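Local coordinates for protein cysteine hydrolase (Staphylococcus aureus, PDB 6KUA) that hydrolyses nicotinamide to nicotinic acid and ammonia, as a nicotinamidase of the isochorismatase-like cysteine hydrolase family, at residues N40-Y44 against Y45-I49; E91-K94 against A95-N98; Y83-V86 against G87-Y90; E32-I35 against V36-N40. One frame throughout, in Å; residues are numbered along the deposited sequence.

Interaction 1 of 4, residues N40-Y44 against Y45-I49; sequences NDFNY and YQDHI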
# COMPACT_ATOMS: atom_id res chain seq x y z
N ASN A 40 -19.40 22.59 8.90
CA ASN A 40 -20.53 23.29 8.30
C ASN A 40 -20.18 23.82 6.92
O ASN A 40 -21.02 23.78 6.01
CB ASN A 40 -20.99 24.42 9.22
CG ASN A 40 -21.81 23.92 10.38
OD1 ASN A 40 -22.68 23.08 10.21
ND2 ASN A 40 -21.53 24.43 11.58
N ASP A 41 -18.95 24.31 6.75
CA ASP A 41 -18.53 24.79 5.43
C ASP A 41 -18.63 23.69 4.39
O ASP A 41 -19.29 23.85 3.35
CB ASP A 41 -17.10 25.32 5.51
CG ASP A 41 -16.69 26.07 4.25
OD1 ASP A 41 -16.99 27.28 4.15
OD2 ASP A 41 -16.07 25.46 3.35
N PHE A 42 -17.98 22.56 4.64
CA PHE A 42 -18.03 21.44 3.71
C PHE A 42 -19.46 20.95 3.51
O PHE A 42 -19.87 20.65 2.38
CB PHE A 42 -17.14 20.30 4.21
CG PHE A 42 -15.68 20.49 3.87
CD1 PHE A 42 -14.92 21.46 4.54
CD2 PHE A 42 -15.07 19.74 2.87
CE1 PHE A 42 -13.58 21.65 4.23
CE2 PHE A 42 -13.72 19.93 2.56
CZ PHE A 42 -12.98 20.89 3.24
N ASN A 43 -20.23 20.83 4.59
CA ASN A 43 -21.59 20.33 4.50
C ASN A 43 -22.45 21.24 3.63
O ASN A 43 -23.23 20.76 2.79
CB ASN A 43 -22.20 20.19 5.90
CG ASN A 43 -23.50 19.44 5.90
OD1 ASN A 43 -23.54 18.23 5.67
ND2 ASN A 43 -24.59 20.16 6.18
N TYR A 44 -22.29 22.56 3.78
CA TYR A 44 -22.99 23.52 2.94
C TYR A 44 -22.92 23.14 1.47
O TYR A 44 -23.93 23.15 0.76
CB TYR A 44 -22.42 24.92 3.16
CG TYR A 44 -23.07 25.97 2.30
CD1 TYR A 44 -24.28 26.56 2.67
CD2 TYR A 44 -22.49 26.38 1.11
CE1 TYR A 44 -24.89 27.52 1.88
CE2 TYR A 44 -23.08 27.36 0.31
CZ TYR A 44 -24.29 27.92 0.71
OH TYR A 44 -24.88 28.87 -0.09
N TYR A 45 -21.72 22.82 0.99
CA TYR A 45 -21.53 22.46 -0.42
C TYR A 45 -21.74 20.98 -0.67
O TYR A 45 -21.51 20.53 -1.80
CB TYR A 45 -20.12 22.85 -0.88
CG TYR A 45 -19.89 24.34 -0.90
CD1 TYR A 45 -20.28 25.10 -2.00
CD2 TYR A 45 -19.28 24.98 0.16
CE1 TYR A 45 -20.07 26.46 -2.02
CE2 TYR A 45 -19.06 26.36 0.14
CZ TYR A 45 -19.47 27.08 -0.95
OH TYR A 45 -19.25 28.44 -0.99
N GLN A 46 -22.15 20.23 0.35
CA GLN A 46 -22.25 18.78 0.29
C GLN A 46 -20.91 18.15 -0.10
O GLN A 46 -20.88 17.11 -0.75
CB GLN A 46 -23.37 18.32 -0.65
CG GLN A 46 -24.77 18.71 -0.17
CD GLN A 46 -25.19 18.01 1.12
OE1 GLN A 46 -25.26 18.64 2.19
NE2 GLN A 46 -25.47 16.71 1.03
N ASP A 47 -19.81 18.79 0.29
CA ASP A 47 -18.50 18.16 0.21
C ASP A 47 -18.38 17.05 1.25
O ASP A 47 -19.14 16.99 2.22
CB ASP A 47 -17.39 19.19 0.41
CG ASP A 47 -17.23 20.13 -0.78
OD1 ASP A 47 -17.49 19.69 -1.93
OD2 ASP A 47 -16.85 21.30 -0.58
N HIS A 48 -17.42 16.16 1.05
CA HIS A 48 -17.35 14.97 1.86
C HIS A 48 -16.53 15.21 3.12
O HIS A 48 -15.52 15.91 3.09
CB HIS A 48 -16.76 13.82 1.04
CG HIS A 48 -17.70 13.34 -0.02
ND1 HIS A 48 -18.69 12.42 0.25
CD2 HIS A 48 -17.85 13.71 -1.32
CE1 HIS A 48 -19.39 12.21 -0.86
NE2 HIS A 48 -18.91 12.98 -1.82
N ILE A 49 -17.00 14.65 4.23
CA ILE A 49 -16.38 14.79 5.53
C ILE A 49 -16.15 13.40 6.10
O ILE A 49 -17.09 12.60 6.19
CB ILE A 49 -17.24 15.62 6.50
CG1 ILE A 49 -17.61 16.97 5.88
CG2 ILE A 49 -16.49 15.85 7.79
CD1 ILE A 49 -19.01 17.43 6.19

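Interaction 2 of 4, residues E91-K94 against A95-N98; sequences ETIK and AQPN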
# COMPACT_ATOMS: atom_id res chain seq x y z
N GLU A 91 -24.02 13.86 15.23
CA GLU A 91 -25.28 13.14 15.43
C GLU A 91 -26.36 13.61 14.46
O GLU A 91 -27.18 12.81 14.01
CB GLU A 91 -25.78 13.30 16.87
CG GLU A 91 -24.82 12.77 17.94
CD GLU A 91 -24.30 11.37 17.65
OE1 GLU A 91 -23.10 11.10 17.94
OE2 GLU A 91 -25.08 10.53 17.13
N THR A 92 -26.37 14.90 14.10
CA THR A 92 -27.41 15.42 13.22
C THR A 92 -27.09 15.27 11.73
O THR A 92 -27.97 15.56 10.91
CB THR A 92 -27.67 16.91 13.50
OG1 THR A 92 -26.78 17.71 12.72
CG2 THR A 92 -27.49 17.23 14.98
N ILE A 93 -25.88 14.86 11.35
CA ILE A 93 -25.54 14.72 9.94
C ILE A 93 -25.05 13.32 9.58
O ILE A 93 -24.79 13.05 8.41
CB ILE A 93 -24.51 15.78 9.48
CG1 ILE A 93 -23.19 15.68 10.26
CG2 ILE A 93 -25.08 17.19 9.61
CD1 ILE A 93 -22.09 16.55 9.66
N LYS A 94 -24.95 12.41 10.55
CA LYS A 94 -24.24 11.15 10.31
C LYS A 94 -24.92 10.25 9.27
O LYS A 94 -24.25 9.40 8.69
CB LYS A 94 -24.06 10.39 11.61
CG LYS A 94 -25.30 10.30 12.47
CD LYS A 94 -25.04 9.47 13.71
CE LYS A 94 -26.23 8.60 14.06
NZ LYS A 94 -26.07 7.99 15.40
N ALA A 95 -26.22 10.42 9.01
CA ALA A 95 -26.87 9.61 7.98
C ALA A 95 -26.68 10.15 6.57
O ALA A 95 -27.05 9.47 5.60
CB ALA A 95 -28.36 9.48 8.27
N GLN A 96 -26.11 11.35 6.41
CA GLN A 96 -25.97 11.94 5.10
C GLN A 96 -24.93 11.21 4.26
O GLN A 96 -23.94 10.68 4.79
CB GLN A 96 -25.60 13.41 5.22
CG GLN A 96 -26.60 14.24 6.03
CD GLN A 96 -26.22 15.71 6.10
OE1 GLN A 96 -26.87 16.50 6.78
NE2 GLN A 96 -25.15 16.08 5.37
N PRO A 97 -25.11 11.19 2.93
CA PRO A 97 -24.16 10.45 2.08
C PRO A 97 -22.79 11.11 1.98
O PRO A 97 -21.84 10.44 1.56
CB PRO A 97 -24.88 10.41 0.72
CG PRO A 97 -25.72 11.66 0.72
CD PRO A 97 -26.17 11.84 2.15
N ASN A 98 -22.65 12.39 2.34
CA ASN A 98 -21.37 13.07 2.31
C ASN A 98 -20.62 13.00 3.64
O ASN A 98 -19.65 13.73 3.82
CB ASN A 98 -21.55 14.54 1.89
CG ASN A 98 -22.30 15.37 2.92
OD1 ASN A 98 -23.35 14.97 3.42
ND2 ASN A 98 -21.77 16.56 3.23
O HOH W 1 -23.53 8.24 6.21

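Interaction 3 of 4, residues Y83-V86 against G87-Y90; sequences YGKV and GKLY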
# COMPACT_ATOMS: atom_id res chain seq x y z
N TYR A 83 -15.99 14.53 20.45
CA TYR A 83 -16.00 15.48 21.55
C TYR A 83 -16.96 16.63 21.29
O TYR A 83 -16.95 17.23 20.21
CB TYR A 83 -14.59 16.02 21.78
CG TYR A 83 -14.54 17.03 22.89
CD1 TYR A 83 -14.53 16.62 24.22
CD2 TYR A 83 -14.52 18.39 22.63
CE1 TYR A 83 -14.49 17.53 25.25
CE2 TYR A 83 -14.48 19.31 23.65
CZ TYR A 83 -14.47 18.87 24.97
OH TYR A 83 -14.43 19.77 26.01
N GLY A 84 -17.79 16.94 22.28
CA GLY A 84 -18.39 18.26 22.42
C GLY A 84 -19.32 18.64 21.29
O GLY A 84 -20.13 17.84 20.82
N LYS A 85 -19.19 19.89 20.84
CA LYS A 85 -20.01 20.38 19.74
C LYS A 85 -19.76 19.62 18.44
O LYS A 85 -20.66 19.50 17.60
CB LYS A 85 -19.78 21.87 19.51
CG LYS A 85 -20.16 22.73 20.70
CD LYS A 85 -19.78 24.19 20.46
CE LYS A 85 -19.70 24.96 21.76
NZ LYS A 85 -19.07 26.30 21.56
N VAL A 86 -18.54 19.10 18.24
CA VAL A 86 -18.29 18.30 17.05
C VAL A 86 -19.11 17.02 17.10
O VAL A 86 -19.76 16.64 16.12
CB VAL A 86 -16.78 18.01 16.90
CG1 VAL A 86 -16.54 16.96 15.82
CG2 VAL A 86 -16.02 19.29 16.60
N GLY A 87 -19.11 16.34 18.24
CA GLY A 87 -19.93 15.15 18.40
C GLY A 87 -21.41 15.43 18.28
O GLY A 87 -22.16 14.62 17.73
N LYS A 88 -21.85 16.58 18.79
CA LYS A 88 -23.25 16.98 18.65
C LYS A 88 -23.62 17.16 17.19
O LYS A 88 -24.63 16.63 16.71
CB LYS A 88 -23.52 18.28 19.42
CG LYS A 88 -23.45 18.17 20.93
CD LYS A 88 -24.31 19.25 21.60
CE LYS A 88 -23.81 20.66 21.27
NZ LYS A 88 -23.42 21.44 22.49
N LEU A 89 -22.81 17.95 16.45
CA LEU A 89 -23.07 18.16 15.04
C LEU A 89 -23.10 16.83 14.28
O LEU A 89 -23.96 16.62 13.42
CB LEU A 89 -22.02 19.10 14.45
CG LEU A 89 -22.10 19.51 12.98
CD1 LEU A 89 -23.52 19.92 12.60
CD2 LEU A 89 -21.12 20.63 12.69
N TYR A 90 -22.19 15.92 14.63
CA TYR A 90 -22.12 14.65 13.91
C TYR A 90 -23.41 13.86 14.04
O TYR A 90 -23.88 13.26 13.06
CB TYR A 90 -20.93 13.82 14.41
CG TYR A 90 -20.91 12.40 13.87
CD1 TYR A 90 -20.45 12.13 12.58
CD2 TYR A 90 -21.35 11.33 14.65
CE1 TYR A 90 -20.44 10.84 12.08
CE2 TYR A 90 -21.34 10.03 14.15
CZ TYR A 90 -20.88 9.79 12.87
OH TYR A 90 -20.86 8.51 12.37

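Interaction 4 of 4, residues E32-I35 against V36-N40; sequences EDFI and VSRIN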
# COMPACT_ATOMS: atom_id res chain seq x y z
N GLU A 32 -12.27 23.37 18.92
CA GLU A 32 -13.63 22.87 18.73
C GLU A 32 -14.45 23.79 17.84
O GLU A 32 -15.09 23.35 16.87
CB GLU A 32 -14.28 22.68 20.11
CG GLU A 32 -15.73 22.23 20.12
CD GLU A 32 -16.29 22.14 21.54
OE1 GLU A 32 -17.16 21.27 21.80
OE2 GLU A 32 -15.85 22.92 22.41
N ASP A 33 -14.44 25.09 18.13
CA ASP A 33 -15.25 26.02 17.36
C ASP A 33 -14.82 26.06 15.90
O ASP A 33 -15.66 26.16 15.00
CB ASP A 33 -15.18 27.42 17.97
CG ASP A 33 -16.18 27.63 19.11
OD1 ASP A 33 -16.81 26.64 19.56
OD2 ASP A 33 -16.32 28.79 19.55
N PHE A 34 -13.51 25.98 15.64
CA PHE A 34 -13.03 26.04 14.26
C PHE A 34 -13.39 24.78 13.49
O PHE A 34 -13.75 24.84 12.31
CB PHE A 34 -11.51 26.25 14.25
CG PHE A 34 -10.94 26.43 12.88
CD1 PHE A 34 -10.49 25.34 12.15
CD2 PHE A 34 -10.85 27.70 12.32
CE1 PHE A 34 -9.95 25.51 10.88
CE2 PHE A 34 -10.31 27.87 11.05
CZ PHE A 34 -9.86 26.78 10.33
N ILE A 35 -13.30 23.62 14.14
CA ILE A 35 -13.65 22.37 13.47
C ILE A 35 -15.14 22.35 13.12
O ILE A 35 -15.52 21.98 12.00
CB ILE A 35 -13.24 21.18 14.34
CG1 ILE A 35 -11.71 21.10 14.46
CG2 ILE A 35 -13.77 19.89 13.78
CD1 ILE A 35 -11.23 19.89 15.22
N VAL A 36 -16.00 22.76 14.06
CA VAL A 36 -17.44 22.83 13.83
C VAL A 36 -17.73 23.70 12.61
O VAL A 36 -18.56 23.35 11.76
CB VAL A 36 -18.16 23.35 15.09
CG1 VAL A 36 -19.60 23.71 14.79
CG2 VAL A 36 -18.08 22.34 16.22
N SER A 37 -17.03 24.82 12.49
CA SER A 37 -17.27 25.67 11.34
C SER A 37 -16.66 25.11 10.06
O SER A 37 -17.15 25.44 8.97
CB SER A 37 -16.74 27.08 11.62
OG SER A 37 -15.40 27.23 11.22
N ARG A 38 -15.64 24.26 10.14
CA ARG A 38 -15.16 23.64 8.90
C ARG A 38 -16.14 22.58 8.42
O ARG A 38 -16.39 22.45 7.21
CB ARG A 38 -13.77 23.01 9.09
CG ARG A 38 -12.66 23.97 9.47
CD ARG A 38 -12.65 25.23 8.61
NE ARG A 38 -12.39 24.91 7.22
CZ ARG A 38 -12.97 25.51 6.18
NH1 ARG A 38 -13.85 26.48 6.38
NH2 ARG A 38 -12.66 25.12 4.95
N ILE A 39 -16.73 21.83 9.35
CA ILE A 39 -17.72 20.82 9.00
C ILE A 39 -18.92 21.48 8.33
O ILE A 39 -19.40 21.03 7.28
CB ILE A 39 -18.14 20.02 10.25
CG1 ILE A 39 -16.94 19.26 10.81
CG2 ILE A 39 -19.28 19.05 9.92
CD1 ILE A 39 -17.19 18.65 12.17
N ASN A 40 -19.40 22.59 8.90
CA ASN A 40 -20.53 23.29 8.30
C ASN A 40 -20.18 23.82 6.92
O ASN A 40 -21.02 23.78 6.01
CB ASN A 40 -20.99 24.42 9.22
CG ASN A 40 -21.81 23.92 10.38
OD1 ASN A 40 -22.68 23.08 10.21
ND2 ASN A 40 -21.53 24.43 11.58

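Interaction 1 of 4, residues N40-Y44 against Y45-I49
The Tyr44 ring drives its edge into the face of the Tyr45 ring: CD2 of Tyr44 stands 3.5 Å above the plane of its neighbour, over the centre, and the two planes meet at 82°, a T-shaped stack with centroids 4.8 Å apart. The first torsions of the two tyrosines differ, Tyr44 with CG anti to the backbone N and Tyr45 with CG beside it (chi1 -66°), so that the Tyr45 ring turns its face to the Tyr44 edge. Asp41 O lies at the edge of the Tyr45 ring, 3.4 Å from CD2.

Next to this stack the helix ends. Asp47 N donates to Phe42 O at 2.8 Å and Gln46 N to Asn43 O at 2.7 Å, while Gln46 itself takes positive phi. On the buried side, CB of Asp47 presses on CD2 of Phe42 at 3.4 Å, ring and carboxylate planes 68° apart, and CG1 of Ile49 packs on CB of Phe42 at 3.8 Å. The carboxylates of Asp41 and Asp47 both pair with Arg4, whose cation also meets the Phe42 ring; this shared positive charge probably offsets their mutual repulsion. The inner bond from Gln46 N to Asn43 O, enclosed by that from Asp47 N to Phe42 O, and the positive phi make a Schellman motif, here turning helix 32-44 into strand 48-54 of the parallel sheet in an isochorismatase-like alpha/beta fold.

Interaction 2 of 4, residues E91-K94 against A95-N98
Ile93 and Gln96 carry the contact between the end of helix 84-93 and the loop after it. Ahead of them, within the first segment, Glu91 OE2 forms a salt bridge with Lys94 NZ at 3.2 Å, on the outer surface. Thr92 looks back up the helix instead, its hydroxyl bonded to Leu89 O. The carbonyl O of Ile93 accepts a nearly straight bond from Gln96 N at 2.9 Å (164°), closing a type I beta turn, and the same O lies 3.2 Å from CG of Gln96. The amide of Gln96 then runs over the beta-branch of Ile93, with OE1 at 3.4 Å from CG2. CG2 faces it because CG1 takes the position between backbone N and carbonyl carbon (chi1 61°). Lys94 O, within the turn, and Gln96 O are bridged by a water.

Gln96 is extended beyond CG, which carries NE2 to Asn98 OD1 at 2.9 Å, in the amide plane and on a lone pair of the acceptor; NE2 also bonds to Asn43 OD1. Two acceptors on NE2 should hold the amide's rotation, and through Asn43 the turn is tied to the end of helix 32-44.

Interaction 3 of 4, residues Y83-V86 against G87-Y90
Gly87 N bonds to Tyr83 O at 3.1 Å, in the i to i+4 pattern of the helix. The next three bonds, each 2.9 Å long, are Lys88 N to Gly84 O, Leu89 N to Lys85 O and Tyr90 N to Val86 O. Thus the carbonyls of all four residues 83-86 find donors within the following turn. Among the N-H groups of the first turn, that of Lys85 is taken by Glu32 OE1 of helix 32-44, and Lys85 NZ forms a salt bridge with Asp33 of the same helix.

Side chains add little directly to the turn. Lys88 lies alongside Lys85, pointing the same way, and its CG, held beside its own backbone N (chi1 -69°), passes 3.3 Å from Gly84 O. Bends at chi3 and chi4 bring NZ of Lys88 to 3.9 Å from CG of Lys85, while the two ammonium nitrogens remain 6.6 Å apart. CB of Tyr90 rests 3.5 Å from Val86 O, and its ring meets Phe51 edge-to-face. Val86 reaches Ile35 and Val36, and Leu89 reaches Ile39. Gly84, with positive phi (63°), lies where the chain enters the helix. This is the first part of an amphipathic alpha-helix, packed against helix 32-44 in the layered alpha/beta fold of the isochorismatase family.

Interaction 4 of 4, residues E32-I35 against V36-N40
Five backbone bonds of the i to i+4 pattern make residues 32-40 regular alpha-helix: Val36 N to Glu32 O at 3.0 Å, Ser37 N to Asp33 O at 3.2 Å, Arg38 N to Phe34 O, Ile39 N to Ile35 O, and Asn40 N to Val36 O at 3.1 Å. The Arg38 bond is clearly bent, with an angle of 139° at the hydrogen. Phe34 and Arg38 run side by side on one flank, pointing the same way. The aliphatic part of the arginine does the touching: CG lies 3.4 Å from CE1 of Phe34, and CD lies 3.6 Å from CZ. Bends at chi2 and chi3 fold the chain along the ring, while the guanidinium plane is turned 43° from the ring plane. Beyond this overlap Arg38 NE pairs with Glu128, and NH2 has a long, weak ion pair with Asp41. The Phe34 ring also touches Pro155 and Glu157 of strand 151-160.

On the buried side, CD1 of Ile39 meets CG2 of Ile35 at 4.0 Å, the two side chains crossing at a slant, and CG1 of Ile39 lies 3.3 Å from Ile35 O. CG2 of Val36 comes within 3.2 Å of Glu32 O, against the preceding turn. The carboxylates of Glu32 and Asp33 have their partner in Lys85. The arginine thus divides between apolar and ionic contact: its methylenes pack on the Phe34 ring while its guanidinium carries the charge to Glu128.

Overall arrangement
From the N terminus, helix 32-44 comes first: interaction 4 covers its first two turns and more, and interaction 1, sharing Asn40, follows directly and closes the tight bend into strand 48-54. Later, interaction 3 is the opening turns of helix 84-93, and interaction 2 continues from its end through the loop that leads to strand 99-104. All four are local and follow in series, without nesting or crossing. In space the two helices pair: interactions 3 and 4 meet through polar links at their first turns and through Val86 packing on Ile35, and interactions 1 and 2 through Asn43 with Gln96 and the backbone of Ile49 with Asn98, where strands 48-54 and 99-104 begin side by side.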